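Local coordinates for protein tyrosinase (Burkholderia thailandensis, PDB 5ZRD) that oxidises monophenols with molecular oxygen at a pair of histidine-bound copper ions, giving catechol derivatives and, as in other tyrosinases, probably quinones, at residues 8-12 and 98-102; 215-219 and 283-289; 238-243 and 412-416; 324-329 and 400-406; 336-340 and 390-394. All coordinates share one frame; numbering follows the deposited sequence.

Contact 1 (8-12 and 98-102); sequences PRVRR and VYKLE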
# COMPACT_ATOMS: atom_id res chain seq x y z
N PRO A 8 34.95 -3.44 40.37
CA PRO A 8 33.53 -3.40 39.95
C PRO A 8 32.58 -3.00 41.09
O PRO A 8 32.74 -3.48 42.21
CB PRO A 8 33.19 -4.84 39.50
CG PRO A 8 34.51 -5.60 39.57
CD PRO A 8 35.37 -4.84 40.56
N ARG A 9 31.58 -2.15 40.81
CA ARG A 9 30.36 -2.10 41.67
C ARG A 9 29.71 -3.49 41.76
O ARG A 9 29.74 -4.26 40.80
CB ARG A 9 29.27 -1.22 41.07
CG ARG A 9 29.60 0.26 40.99
CD ARG A 9 28.33 1.02 40.67
NE ARG A 9 28.06 0.92 39.25
CZ ARG A 9 27.19 0.08 38.69
NH1 ARG A 9 26.39 -0.68 39.44
NH2 ARG A 9 27.13 0.03 37.38
N VAL A 10 29.10 -3.77 42.90
CA VAL A 10 28.54 -5.06 43.16
C VAL A 10 27.01 -4.97 43.19
O VAL A 10 26.45 -4.48 44.15
CB VAL A 10 29.07 -5.63 44.49
CG1 VAL A 10 28.59 -7.06 44.71
CG2 VAL A 10 30.59 -5.56 44.55
N ARG A 11 26.37 -5.49 42.13
CA ARG A 11 24.92 -5.76 42.09
C ARG A 11 24.63 -6.86 43.09
O ARG A 11 25.22 -7.92 42.98
CB ARG A 11 24.45 -6.17 40.70
CG ARG A 11 24.30 -4.99 39.75
CD ARG A 11 23.69 -5.31 38.42
NE ARG A 11 23.74 -4.16 37.53
CZ ARG A 11 23.36 -4.20 36.25
NH1 ARG A 11 22.93 -5.35 35.73
NH2 ARG A 11 23.43 -3.13 35.48
N ARG A 12 23.72 -6.60 44.04
CA ARG A 12 23.45 -7.54 45.12
C ARG A 12 21.98 -8.04 45.09
O ARG A 12 21.08 -7.47 44.43
CB ARG A 12 23.76 -6.90 46.48
CG ARG A 12 25.24 -6.63 46.72
CD ARG A 12 25.55 -6.34 48.18
NE ARG A 12 26.98 -6.10 48.40
CZ ARG A 12 27.95 -7.02 48.26
NH1 ARG A 12 27.66 -8.31 48.16
NH2 ARG A 12 29.22 -6.62 48.21
N VAL A 98 19.05 -3.07 31.24
CA VAL A 98 19.09 -3.00 32.69
C VAL A 98 20.14 -1.96 33.09
O VAL A 98 19.96 -1.21 34.05
CB VAL A 98 19.45 -4.34 33.33
CG1 VAL A 98 19.58 -4.19 34.84
CG2 VAL A 98 18.42 -5.40 32.99
N TYR A 99 21.25 -2.00 32.38
CA TYR A 99 22.36 -1.12 32.67
C TYR A 99 21.92 0.33 32.45
O TYR A 99 22.21 1.13 33.27
CB TYR A 99 23.54 -1.43 31.75
CG TYR A 99 24.76 -0.55 31.92
CD1 TYR A 99 25.62 -0.73 32.98
CD2 TYR A 99 25.08 0.41 30.98
CE1 TYR A 99 26.76 0.03 33.12
CE2 TYR A 99 26.23 1.19 31.10
CZ TYR A 99 27.07 0.99 32.17
OH TYR A 99 28.20 1.72 32.34
N LYS A 100 21.22 0.59 31.35
CA LYS A 100 20.73 1.92 31.03
C LYS A 100 19.74 2.44 32.09
O LYS A 100 19.77 3.64 32.48
CB LYS A 100 20.15 1.93 29.62
CG LYS A 100 21.18 2.14 28.50
CD LYS A 100 22.04 3.38 28.73
CE LYS A 100 23.00 3.66 27.60
NZ LYS A 100 23.85 4.85 27.88
N LEU A 101 18.89 1.57 32.61
CA LEU A 101 17.99 2.01 33.69
C LEU A 101 18.82 2.30 34.94
O LEU A 101 18.53 3.18 35.71
CB LEU A 101 16.91 0.96 33.98
CG LEU A 101 16.06 1.30 35.20
CD1 LEU A 101 14.58 1.14 34.91
CD2 LEU A 101 16.49 0.46 36.40
N GLU A 102 19.82 1.47 35.16
CA GLU A 102 20.70 1.70 36.29
C GLU A 102 21.43 3.04 36.11
O GLU A 102 21.68 3.70 37.09
CB GLU A 102 21.67 0.53 36.39
CG GLU A 102 22.48 0.51 37.67
CD GLU A 102 23.54 -0.57 37.69
OE1 GLU A 102 24.32 -0.67 36.67
OE2 GLU A 102 23.61 -1.29 38.73
O HOH W 1 28.96 1.37 35.61
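Glu102 turns its CG anti to the backbone N (chi1 -170°) and runs on extended, which carries its carboxylate from helix 90-108 out between Arg9 and Arg11 of strand 9-11. The Arg11 chain is straight from CG to NE and comes from the opposite direction, whereas the Arg9 chain bends at chi3. The two arginines take the carboxylate from opposite faces. Arg9 grips it end-on, with NH1 2.9 Å from Glu102 OE2 and NH2 3.0 Å from Glu102 OE1, the guanidinium standing almost perpendicular to the carboxylate. Arg11 grips it side-on: NE is 3.1 Å from Glu102 OE2, and NH2 gives a nearly straight bond (176°) of 2.9 Å to Glu102 OE1. Each oxygen therefore accepts from both arginines, and OE2 also takes the backbone N-H of Met114. This salt-bridge network, with four arginine N-H groups and the Met114 N-H on one carboxylate, probably favours the ionised form of the buried Glu102. Arg9 NH1 has a further partner in Ser113 and Arg11 NH1 one in Tyr400, so arginine, with several N-H donors on a long chain, suits both places. Val98 CG1 packs 3.7 Å from Arg11 NH1, while the edge of Tyr99 comes near Arg11 NH2. Strand 9-11 pairs in parallel with strand 398-400, whose Phe398 forms a cation-pi contact with Arg11, and Val98 touches His320, a copper ligand on helix 315-334.

Contact 2 (215-219 and 283-289); sequences NVRAW and AVGGFDY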
# COMPACT_ATOMS: atom_id res chain seq x y z
N ASN A 215 1.66 -18.78 43.51
CA ASN A 215 1.86 -19.05 42.07
C ASN A 215 3.36 -19.03 41.76
O ASN A 215 3.86 -19.95 41.13
CB ASN A 215 1.10 -18.04 41.20
CG ASN A 215 0.99 -18.37 39.73
OD1 ASN A 215 1.20 -17.51 38.87
ND2 ASN A 215 0.62 -19.59 39.43
N VAL A 216 4.11 -18.07 42.29
CA VAL A 216 5.51 -18.04 41.94
C VAL A 216 6.17 -19.30 42.50
O VAL A 216 7.03 -19.90 41.82
CB VAL A 216 6.18 -16.75 42.41
CG1 VAL A 216 7.70 -16.85 42.40
CG2 VAL A 216 5.73 -15.57 41.54
N ARG A 217 5.75 -19.73 43.71
CA ARG A 217 6.42 -20.92 44.33
C ARG A 217 6.13 -22.21 43.53
O ARG A 217 6.99 -23.10 43.40
CB ARG A 217 5.95 -21.09 45.78
CG ARG A 217 6.51 -20.07 46.76
CD ARG A 217 5.99 -20.37 48.16
NE ARG A 217 6.58 -21.61 48.67
CZ ARG A 217 5.99 -22.44 49.53
NH1 ARG A 217 4.91 -22.07 50.20
NH2 ARG A 217 6.46 -23.67 49.65
N ALA A 218 4.92 -22.30 43.01
CA ALA A 218 4.46 -23.47 42.26
C ALA A 218 5.20 -23.56 40.93
O ALA A 218 5.60 -24.61 40.53
CB ALA A 218 2.96 -23.41 42.02
N TRP A 219 5.28 -22.45 40.23
CA TRP A 219 6.06 -22.39 38.99
C TRP A 219 7.51 -22.82 39.25
O TRP A 219 8.06 -23.62 38.49
CB TRP A 219 6.03 -20.98 38.42
CG TRP A 219 4.90 -20.69 37.47
CD1 TRP A 219 3.68 -20.16 37.78
CD2 TRP A 219 4.93 -20.82 36.05
NE1 TRP A 219 2.95 -19.96 36.65
CE2 TRP A 219 3.68 -20.36 35.57
CE3 TRP A 219 5.86 -21.30 35.13
CZ2 TRP A 219 3.36 -20.34 34.22
CZ3 TRP A 219 5.53 -21.30 33.79
CH2 TRP A 219 4.30 -20.83 33.34
N ALA A 283 4.17 -16.21 35.12
CA ALA A 283 3.72 -16.42 36.49
C ALA A 283 3.32 -15.08 37.13
O ALA A 283 2.20 -14.88 37.63
CB ALA A 283 4.80 -17.10 37.29
N VAL A 284 4.25 -14.13 37.08
CA VAL A 284 4.02 -12.81 37.62
C VAL A 284 2.93 -12.08 36.83
O VAL A 284 2.19 -11.27 37.39
CB VAL A 284 5.33 -12.01 37.62
CG1 VAL A 284 5.06 -10.54 37.89
CG2 VAL A 284 6.32 -12.58 38.62
N GLY A 285 2.82 -12.33 35.53
CA GLY A 285 1.94 -11.53 34.63
C GLY A 285 0.59 -12.18 34.30
O GLY A 285 -0.11 -11.68 33.40
N GLY A 286 0.22 -13.30 34.95
CA GLY A 286 -1.20 -13.72 35.02
C GLY A 286 -1.51 -15.19 34.78
O GLY A 286 -2.71 -15.56 34.79
N PHE A 287 -0.51 -16.06 34.56
CA PHE A 287 -0.78 -17.49 34.35
C PHE A 287 -0.56 -18.29 35.65
O PHE A 287 0.55 -18.31 36.25
CB PHE A 287 0.13 -18.04 33.25
CG PHE A 287 -0.16 -17.47 31.90
CD1 PHE A 287 0.22 -16.19 31.57
CD2 PHE A 287 -0.84 -18.22 30.95
CE1 PHE A 287 -0.07 -15.65 30.33
CE2 PHE A 287 -1.10 -17.69 29.70
CZ PHE A 287 -0.71 -16.41 29.39
N ASP A 288 -1.64 -18.93 36.10
CA ASP A 288 -1.64 -19.95 37.15
C ASP A 288 -0.82 -21.12 36.68
O ASP A 288 -1.12 -21.60 35.60
CB ASP A 288 -3.09 -20.47 37.34
CG ASP A 288 -3.50 -20.63 38.80
OD1 ASP A 288 -2.66 -20.56 39.73
OD2 ASP A 288 -4.72 -20.82 39.03
N TYR A 289 0.19 -21.62 37.43
CA TYR A 289 0.87 -22.89 36.96
C TYR A 289 -0.17 -23.98 36.72
O TYR A 289 -0.04 -24.79 35.78
CB TYR A 289 1.93 -23.45 37.92
CG TYR A 289 2.89 -24.43 37.28
CD1 TYR A 289 3.71 -24.02 36.24
CD2 TYR A 289 3.00 -25.75 37.70
CE1 TYR A 289 4.62 -24.89 35.64
CE2 TYR A 289 3.88 -26.64 37.10
CZ TYR A 289 4.71 -26.21 36.07
OH TYR A 289 5.63 -27.03 35.46
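Trp219 of helix 205-221 lies against the end of helix 274-285, where a Schellman motif at Gly286, with positive phi, turns the backbone out of the helix and back past the tryptophan. Glycine, having no side chain, suits this backbone conformation, in which the preceding carbonyl oxygen lies close. Both helices belong to the common central domain of tyrosinase, and helix 274-285 carries the copper ligands His277 and His281. The indole is held between two residues of the 283-289 segment. On one face sits Ala283 in a CH-pi contact, its CB 3.4 Å from the centroid of the five-membered ring; so small a methyl lets the ring lie close to the helix. The opposite face receives Tyr289, whose CB makes a second CH-pi contact and whose ring turns an edge to the indole in a T-shaped pair, planes at 63°. With CG anti to the backbone N (chi1 -162°), Tyr289 brings CD1 to 3.4 Å from Trp219 CD2, while the backbone of Ala218 and Trp219 lies over a face of the tyrosine ring. The phenol OH goes on to Tyr460 and His463. Around this core, Val216 CG2 meets Val284 CG2 at 4.2 Å, and Ala218 CB meets Tyr289 CB at the same distance. Asn215 packs against the returning chain at Asp288. Tryptophan suits its place because it joins a broad apolar surface to one N-H: Trp219 NE1 donates to Phe287 O over 2.9 Å at 160°, with the acceptor close to the indole plane and the donor above the carbonyl plane.

Contact 3 (238-243 and 412-416); sequences YAKYVR and LKSLL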
# COMPACT_ATOMS: atom_id res chain seq x y z
N TYR A 238 12.88 -23.65 38.57
CA TYR A 238 14.17 -23.84 39.19
C TYR A 238 15.06 -24.76 38.34
O TYR A 238 16.23 -24.39 37.95
CB TYR A 238 14.00 -24.38 40.61
CG TYR A 238 15.28 -24.67 41.33
CD1 TYR A 238 15.95 -25.88 41.17
CD2 TYR A 238 15.84 -23.73 42.19
CE1 TYR A 238 17.14 -26.14 41.85
CE2 TYR A 238 17.03 -23.98 42.87
CZ TYR A 238 17.68 -25.20 42.71
OH TYR A 238 18.84 -25.42 43.38
N ALA A 239 14.52 -25.93 38.04
CA ALA A 239 15.19 -26.89 37.15
C ALA A 239 15.53 -26.24 35.80
O ALA A 239 16.57 -26.55 35.24
CB ALA A 239 14.31 -28.09 36.92
N LYS A 240 14.61 -25.45 35.24
CA LYS A 240 14.85 -24.91 33.91
C LYS A 240 16.04 -23.91 33.94
O LYS A 240 16.84 -23.88 33.03
CB LYS A 240 13.57 -24.25 33.38
CG LYS A 240 12.56 -25.19 32.74
CD LYS A 240 11.78 -24.47 31.64
CE LYS A 240 10.73 -25.33 30.95
NZ LYS A 240 11.31 -26.08 29.81
N TYR A 241 16.17 -23.13 35.02
CA TYR A 241 17.31 -22.19 35.17
C TYR A 241 18.62 -22.96 35.35
O TYR A 241 19.63 -22.61 34.74
CB TYR A 241 17.06 -21.26 36.35
CG TYR A 241 16.45 -19.92 36.05
CD1 TYR A 241 16.91 -19.12 35.02
CD2 TYR A 241 15.48 -19.38 36.89
CE1 TYR A 241 16.37 -17.87 34.77
CE2 TYR A 241 14.95 -18.12 36.67
CZ TYR A 241 15.40 -17.36 35.60
OH TYR A 241 14.91 -16.10 35.38
N VAL A 242 18.60 -24.05 36.12
CA VAL A 242 19.78 -24.93 36.26
C VAL A 242 20.16 -25.49 34.89
O VAL A 242 21.31 -25.36 34.48
CB VAL A 242 19.58 -26.08 37.28
CG1 VAL A 242 20.76 -27.03 37.26
CG2 VAL A 242 19.33 -25.58 38.70
N ARG A 243 19.19 -26.01 34.15
CA ARG A 243 19.47 -26.52 32.77
C ARG A 243 20.16 -25.47 31.89
O ARG A 243 21.07 -25.81 31.10
CB ARG A 243 18.19 -26.92 32.03
CG ARG A 243 17.78 -28.38 32.17
CD ARG A 243 17.36 -29.02 30.86
NE ARG A 243 16.87 -30.36 31.16
CZ ARG A 243 17.62 -31.45 31.25
NH1 ARG A 243 18.86 -31.45 30.78
NH2 ARG A 243 17.13 -32.55 31.81
N LEU A 412 23.01 -30.67 41.75
CA LEU A 412 22.30 -30.05 40.63
C LEU A 412 22.36 -30.95 39.40
O LEU A 412 21.36 -31.02 38.69
CB LEU A 412 22.90 -28.67 40.32
CG LEU A 412 22.62 -27.55 41.33
CD1 LEU A 412 23.27 -26.26 40.86
CD2 LEU A 412 21.13 -27.35 41.56
N LYS A 413 23.53 -31.56 39.10
CA LYS A 413 23.71 -32.63 38.06
C LYS A 413 22.58 -33.67 38.11
O LYS A 413 22.02 -34.07 37.08
CB LYS A 413 24.99 -33.44 38.28
CG LYS A 413 26.03 -33.38 37.18
CD LYS A 413 27.13 -32.36 37.47
CE LYS A 413 28.03 -32.09 36.28
NZ LYS A 413 28.69 -30.77 36.42
N SER A 414 22.29 -34.13 39.31
CA SER A 414 21.43 -35.24 39.48
C SER A 414 19.98 -34.79 39.38
O SER A 414 19.14 -35.54 38.89
CB SER A 414 21.70 -35.93 40.78
OG SER A 414 21.10 -35.18 41.81
N LEU A 415 19.67 -33.59 39.84
CA LEU A 415 18.30 -33.12 39.67
C LEU A 415 17.91 -33.21 38.19
O LEU A 415 16.78 -33.57 37.88
CB LEU A 415 18.17 -31.69 40.19
CG LEU A 415 16.84 -31.02 39.87
CD1 LEU A 415 15.74 -31.57 40.76
CD2 LEU A 415 16.97 -29.51 39.99
N LEU A 416 18.86 -32.89 37.29
CA LEU A 416 18.70 -32.98 35.83
C LEU A 416 18.88 -34.41 35.28
O LEU A 416 18.73 -34.62 34.07
CB LEU A 416 19.77 -32.10 35.16
CG LEU A 416 19.74 -30.59 35.45
CD1 LEU A 416 20.80 -29.87 34.59
CD2 LEU A 416 18.35 -30.00 35.22
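Val242 sits among Leu412 and Leu416 in the buried middle of this contact, branch against branch: Val242 CG1 lies 3.9 Å from Leu416 CD1, and the other methyl, Val242 CG2, is 3.8 Å from Leu412 CD2. CG1 of Val242 stands anti to the backbone N (chi1 174°), which turns CG1 to Leu416 and the CB of Leu412, and CG2 to Leu412 CD2. Ala239, with a mere methyl, meets Leu415 CD2 at its CB (4.3 Å), and Leu416 CD2 rests on Ala239 O. Tyr238 closes one end with the rim of its ring: Leu415 CD2 is at the edge, 3.9 Å from Tyr238 CE1, and Leu412 CD2 is 3.5 Å from Tyr238 OH. The solvent side is that of Arg243, more exposed but still with one close contact. Its chain, bent at chi2, slides past Leu416 in the opposite direction, and Arg243 CG lies 3.5 Å from Leu416 CD2. Leu416 lies over one face of the guanidinium; a chain part aliphatic and part charged suits this partly exposed edge of the contact. No clear hydrogen bond crosses. This is apolar helix-to-helix packing, leucines of helix 410-415 against helix 237-244, away from the copper site.

Contact 4 (324-329 and 400-406); sequences DRMFWV and YGPGSLD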
# COMPACT_ATOMS: atom_id res chain seq x y z
N ASP A 324 20.23 -11.47 33.89
CA ASP A 324 21.55 -11.01 33.46
C ASP A 324 22.61 -11.68 34.30
O ASP A 324 23.66 -12.03 33.80
CB ASP A 324 21.67 -9.50 33.62
CG ASP A 324 22.86 -8.92 32.90
OD1 ASP A 324 22.96 -9.18 31.67
OD2 ASP A 324 23.67 -8.20 33.56
N ARG A 325 22.32 -11.88 35.58
CA ARG A 325 23.22 -12.60 36.45
C ARG A 325 23.40 -14.05 35.97
O ARG A 325 24.53 -14.60 35.98
CB ARG A 325 22.68 -12.57 37.87
CG ARG A 325 23.61 -13.14 38.92
CD ARG A 325 22.91 -13.16 40.28
NE ARG A 325 21.79 -14.08 40.37
CZ ARG A 325 21.88 -15.35 40.70
NH1 ARG A 325 23.07 -15.85 41.00
NH2 ARG A 325 20.80 -16.13 40.74
N MET A 326 22.31 -14.67 35.54
CA MET A 326 22.37 -16.06 35.01
C MET A 326 23.21 -16.06 33.72
O MET A 326 24.03 -16.94 33.51
CB MET A 326 20.97 -16.61 34.74
CG MET A 326 20.15 -16.85 36.00
SD MET A 326 20.68 -18.34 36.89
CE MET A 326 21.84 -17.67 38.06
N PHE A 327 23.01 -15.08 32.87
CA PHE A 327 23.84 -14.92 31.68
C PHE A 327 25.32 -14.83 32.09
O PHE A 327 26.17 -15.44 31.47
CB PHE A 327 23.36 -13.70 30.91
CG PHE A 327 24.14 -13.32 29.69
CD1 PHE A 327 24.99 -14.21 29.05
CD2 PHE A 327 24.04 -12.04 29.18
CE1 PHE A 327 25.70 -13.84 27.91
CE2 PHE A 327 24.73 -11.67 28.02
CZ PHE A 327 25.53 -12.58 27.38
N TRP A 328 25.61 -14.10 33.16
CA TRP A 328 27.00 -13.89 33.61
C TRP A 328 27.58 -15.18 34.23
O TRP A 328 28.74 -15.53 33.99
CB TRP A 328 27.08 -12.70 34.58
CG TRP A 328 28.45 -12.45 35.12
CD1 TRP A 328 28.86 -12.60 36.42
CD2 TRP A 328 29.62 -12.04 34.38
NE1 TRP A 328 30.19 -12.32 36.52
CE2 TRP A 328 30.69 -11.97 35.30
CE3 TRP A 328 29.87 -11.77 33.04
CZ2 TRP A 328 31.97 -11.58 34.93
CZ3 TRP A 328 31.15 -11.38 32.67
CH2 TRP A 328 32.17 -11.28 33.61
N VAL A 329 26.75 -15.90 34.98
CA VAL A 329 27.14 -17.19 35.51
C VAL A 329 27.45 -18.18 34.38
O VAL A 329 28.39 -18.91 34.49
CB VAL A 329 26.08 -17.80 36.43
CG1 VAL A 329 26.37 -19.26 36.73
CG2 VAL A 329 25.96 -17.02 37.73
N TYR A 400 28.33 -9.24 39.82
CA TYR A 400 27.20 -9.80 40.54
C TYR A 400 27.76 -10.32 41.84
O TYR A 400 28.76 -10.99 41.85
CB TYR A 400 26.42 -10.85 39.73
CG TYR A 400 25.51 -10.21 38.71
CD1 TYR A 400 24.33 -9.60 39.10
CD2 TYR A 400 25.88 -10.09 37.38
CE1 TYR A 400 23.51 -8.94 38.19
CE2 TYR A 400 25.09 -9.41 36.46
CZ TYR A 400 23.89 -8.85 36.87
OH TYR A 400 23.10 -8.15 36.01
N GLY A 401 27.14 -9.92 42.93
CA GLY A 401 27.45 -10.52 44.18
C GLY A 401 27.07 -11.98 44.15
O GLY A 401 26.67 -12.49 43.13
N PRO A 402 27.21 -12.65 45.27
CA PRO A 402 26.87 -14.04 45.39
C PRO A 402 25.36 -14.28 45.37
O PRO A 402 24.60 -13.51 45.97
CB PRO A 402 27.45 -14.46 46.76
CG PRO A 402 27.45 -13.16 47.55
CD PRO A 402 27.78 -12.10 46.52
N GLY A 403 24.94 -15.36 44.73
CA GLY A 403 23.56 -15.81 44.80
C GLY A 403 23.40 -17.23 44.31
O GLY A 403 24.37 -17.89 43.93
N SER A 404 22.16 -17.69 44.30
CA SER A 404 21.82 -19.07 43.99
C SER A 404 22.42 -19.48 42.63
O SER A 404 22.48 -18.70 41.67
CB SER A 404 20.31 -19.27 44.04
OG SER A 404 19.63 -18.64 42.96
N LEU A 405 22.87 -20.73 42.57
CA LEU A 405 23.27 -21.40 41.35
C LEU A 405 24.60 -20.87 40.79
O LEU A 405 24.92 -21.18 39.63
CB LEU A 405 22.18 -21.28 40.28
CG LEU A 405 20.79 -21.78 40.67
CD1 LEU A 405 19.84 -21.69 39.48
CD2 LEU A 405 20.84 -23.19 41.20
N ASP A 406 25.39 -20.12 41.54
CA ASP A 406 26.72 -19.72 41.02
C ASP A 406 27.59 -20.96 40.63
O ASP A 406 28.38 -20.92 39.68
CB ASP A 406 27.48 -18.89 42.05
CG ASP A 406 26.86 -17.50 42.29
OD1 ASP A 406 26.14 -16.94 41.41
OD2 ASP A 406 27.12 -16.95 43.39
O HOH W 2 25.76 -14.34 41.23
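Tyr400 and Arg325 meet face to chain: Arg325 CB lies over the centre of the phenol ring, 3.7 Å from its centroid, and CG anti to the backbone N (chi1 -173°) keeps the aliphatic part along the ring. At the ring's far end Tyr400 OH donates to the anti lone pair of Asp324 OD2 over a short 2.5 Å, and itself accepts from Arg11. The other carboxylate oxygen, Asp324 OD1, is paired with Arg95, so both oxygens have partners. Beyond the ring the arginine bends at chi3 and directs its NH1 and NH2 to the turn. Arg325 NH1 and NH2 converge on Ser404 O, at 3.0 and 3.2 Å, with the oxygen in the guanidinium plane, while NE goes to Asn322. Arg325 NH1 also forms a salt bridge with Asp406 OD1 (3.3 Å). A water accepts from Arg325 NH1 and donates to Gly401 O and Asp406 OD1. Asp406 OD2, in turn, takes Gly403 N at 3.0 Å, bracing the type II turn from Gly403 to Asp406. Ser404 OG is satisfied by Asp118 and Thr120. The arginine probably offsets the charge of Asp406, and the chemistry implies a loop fixed by charge and hydrogen bonds to the helix that bears copper ligand His320.

Contact 5 (336-340 and 390-394); sequences HTDRL and INIER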
# COMPACT_ATOMS: atom_id res chain seq x y z
N HIS A 336 33.03 -17.95 28.65
CA HIS A 336 32.61 -16.90 27.70
C HIS A 336 32.55 -15.53 28.37
O HIS A 336 31.81 -14.67 27.89
CB HIS A 336 31.28 -17.28 27.03
CG HIS A 336 31.40 -18.51 26.20
ND1 HIS A 336 32.04 -18.50 24.98
CD2 HIS A 336 31.06 -19.79 26.44
CE1 HIS A 336 32.08 -19.74 24.50
NE2 HIS A 336 31.47 -20.52 25.37
N THR A 337 33.31 -15.29 29.44
CA THR A 337 33.37 -13.95 30.03
C THR A 337 33.99 -12.94 29.06
O THR A 337 33.68 -11.73 29.20
CB THR A 337 34.17 -13.86 31.34
OG1 THR A 337 35.54 -14.16 31.01
CG2 THR A 337 33.58 -14.72 32.44
N ASP A 338 34.79 -13.36 28.07
CA ASP A 338 35.41 -12.35 27.18
C ASP A 338 35.19 -12.56 25.70
O ASP A 338 35.64 -11.78 24.89
CB ASP A 338 36.91 -12.21 27.46
CG ASP A 338 37.19 -11.71 28.86
OD1 ASP A 338 37.16 -10.47 29.05
OD2 ASP A 338 37.39 -12.52 29.79
N ARG A 339 34.50 -13.60 25.32
CA ARG A 339 34.19 -13.77 23.92
C ARG A 339 32.87 -14.53 23.81
O ARG A 339 32.55 -15.38 24.65
CB ARG A 339 35.29 -14.49 23.14
CG ARG A 339 35.79 -15.78 23.79
CD ARG A 339 36.99 -16.31 23.02
NE ARG A 339 37.20 -17.75 23.20
CZ ARG A 339 38.06 -18.49 22.47
NH1 ARG A 339 38.26 -19.76 22.78
NH2 ARG A 339 38.72 -17.96 21.46
N LEU A 340 32.15 -14.16 22.78
CA LEU A 340 30.96 -14.83 22.37
C LEU A 340 31.12 -15.14 20.89
O LEU A 340 31.86 -14.45 20.19
CB LEU A 340 29.74 -13.93 22.64
CG LEU A 340 29.44 -13.64 24.10
CD1 LEU A 340 28.28 -12.66 24.22
CD2 LEU A 340 29.10 -14.91 24.86
N ILE A 390 30.13 -7.71 26.64
CA ILE A 390 30.44 -9.12 26.91
C ILE A 390 30.92 -9.27 28.36
O ILE A 390 30.44 -10.13 29.13
CB ILE A 390 31.42 -9.66 25.86
CG1 ILE A 390 30.84 -9.46 24.46
CG2 ILE A 390 31.77 -11.11 26.15
CD1 ILE A 390 31.71 -9.92 23.33
N ASN A 391 31.84 -8.44 28.78
CA ASN A 391 32.42 -8.61 30.07
C ASN A 391 31.90 -7.49 30.97
O ASN A 391 32.33 -6.34 30.82
CB ASN A 391 33.95 -8.59 30.03
CG ASN A 391 34.55 -8.88 31.39
OD1 ASN A 391 34.09 -8.35 32.40
ND2 ASN A 391 35.54 -9.76 31.43
N ILE A 392 31.01 -7.84 31.89
CA ILE A 392 30.39 -6.77 32.66
C ILE A 392 31.44 -6.05 33.55
O ILE A 392 31.24 -4.88 33.83
CB ILE A 392 29.20 -7.27 33.51
CG1 ILE A 392 29.61 -8.35 34.50
CG2 ILE A 392 28.05 -7.73 32.62
CD1 ILE A 392 28.52 -8.73 35.48
N GLU A 393 32.49 -6.73 34.03
CA GLU A 393 33.48 -6.12 34.96
C GLU A 393 34.41 -5.18 34.16
O GLU A 393 34.48 -3.99 34.43
CB GLU A 393 34.25 -7.20 35.71
CG GLU A 393 33.38 -8.08 36.59
CD GLU A 393 34.04 -9.31 37.21
OE1 GLU A 393 35.08 -9.78 36.67
OE2 GLU A 393 33.50 -9.85 38.23
N ARG A 394 34.99 -5.67 33.07
CA ARG A 394 35.97 -4.89 32.28
C ARG A 394 35.30 -3.83 31.41
O ARG A 394 35.91 -2.82 31.17
CB ARG A 394 36.84 -5.77 31.37
CG ARG A 394 37.54 -6.90 32.11
CD ARG A 394 38.41 -7.78 31.22
NE ARG A 394 39.05 -8.81 32.03
CZ ARG A 394 40.09 -8.62 32.87
NH1 ARG A 394 40.89 -7.56 32.73
NH2 ARG A 394 40.31 -9.51 33.84
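Asn391 is the N-cap of the short helix 392-396, and the loop 336-340 that follows helix 315-334 packs against this capped helix start. The asparagine works with both ends of its amide. Asn391 OD1 accepts from Arg394 N at 2.9 Å, almost straight (171°), and more weakly from Glu393 N, taking up N-H groups that have no earlier turn to bond to. Asn391 ND2 points to the loop and donates to Asp338 OD1 over 3.0 Å, meeting the carboxylate from above its plane. With CG anti to the backbone N (chi1 -176°) the amide reaches the Asp338 side chain, lying beside it and pointing the same way. Asparagine suits the position because one planar group supplies both an acceptor and a donor. Asp338 is steadied from within its own loop, since Thr337 OG1 donates to Asp338 OD2 at 2.8 Å. A long salt bridge to Arg394 NE adds a looser tie on this exposed side, and the negative charge of Asp338 near the helix N-terminus is probably favourable. Within the loop His336 ND1 also bonds to Arg339 O. Ile390 fills the buried side: its CG2, the branch anti to the backbone N, meets Asp338 C at 3.7 Å. Gln331 of helix 315-334 joins both segments, donating to His336 O and to Ile390 O. On the same buried side Leu340 and Ile390 slide past each other in opposite directions, with Leu340 CG 4.0 Å from Ile390 CG2.

How the contacts relate
Contacts 1, 4 and 5 form one cluster, with centres 13 to 15 Å apart. Trp328 of contact 4, on helix 315-334, packs on Asn391 and Ile392 of contact 5, while Arg11 of contact 1 probably hydrogen-bonds to Gly401 and Tyr400 of contact 4. Contact 3 joins this group through Leu405, which touches Tyr238, Val242 and Leu412. Along the chain contact 5 is nested in contact 4, and that in contact 3. Contact 2 touches none of the others, though its nearest atoms come within about 5 Å of contact 3, with whose segments its own alternate. Contacts 1, 3, 4 and 5 join the N-terminal strand and the 390-416 region to the central helices; contact 2 joins two of those helices.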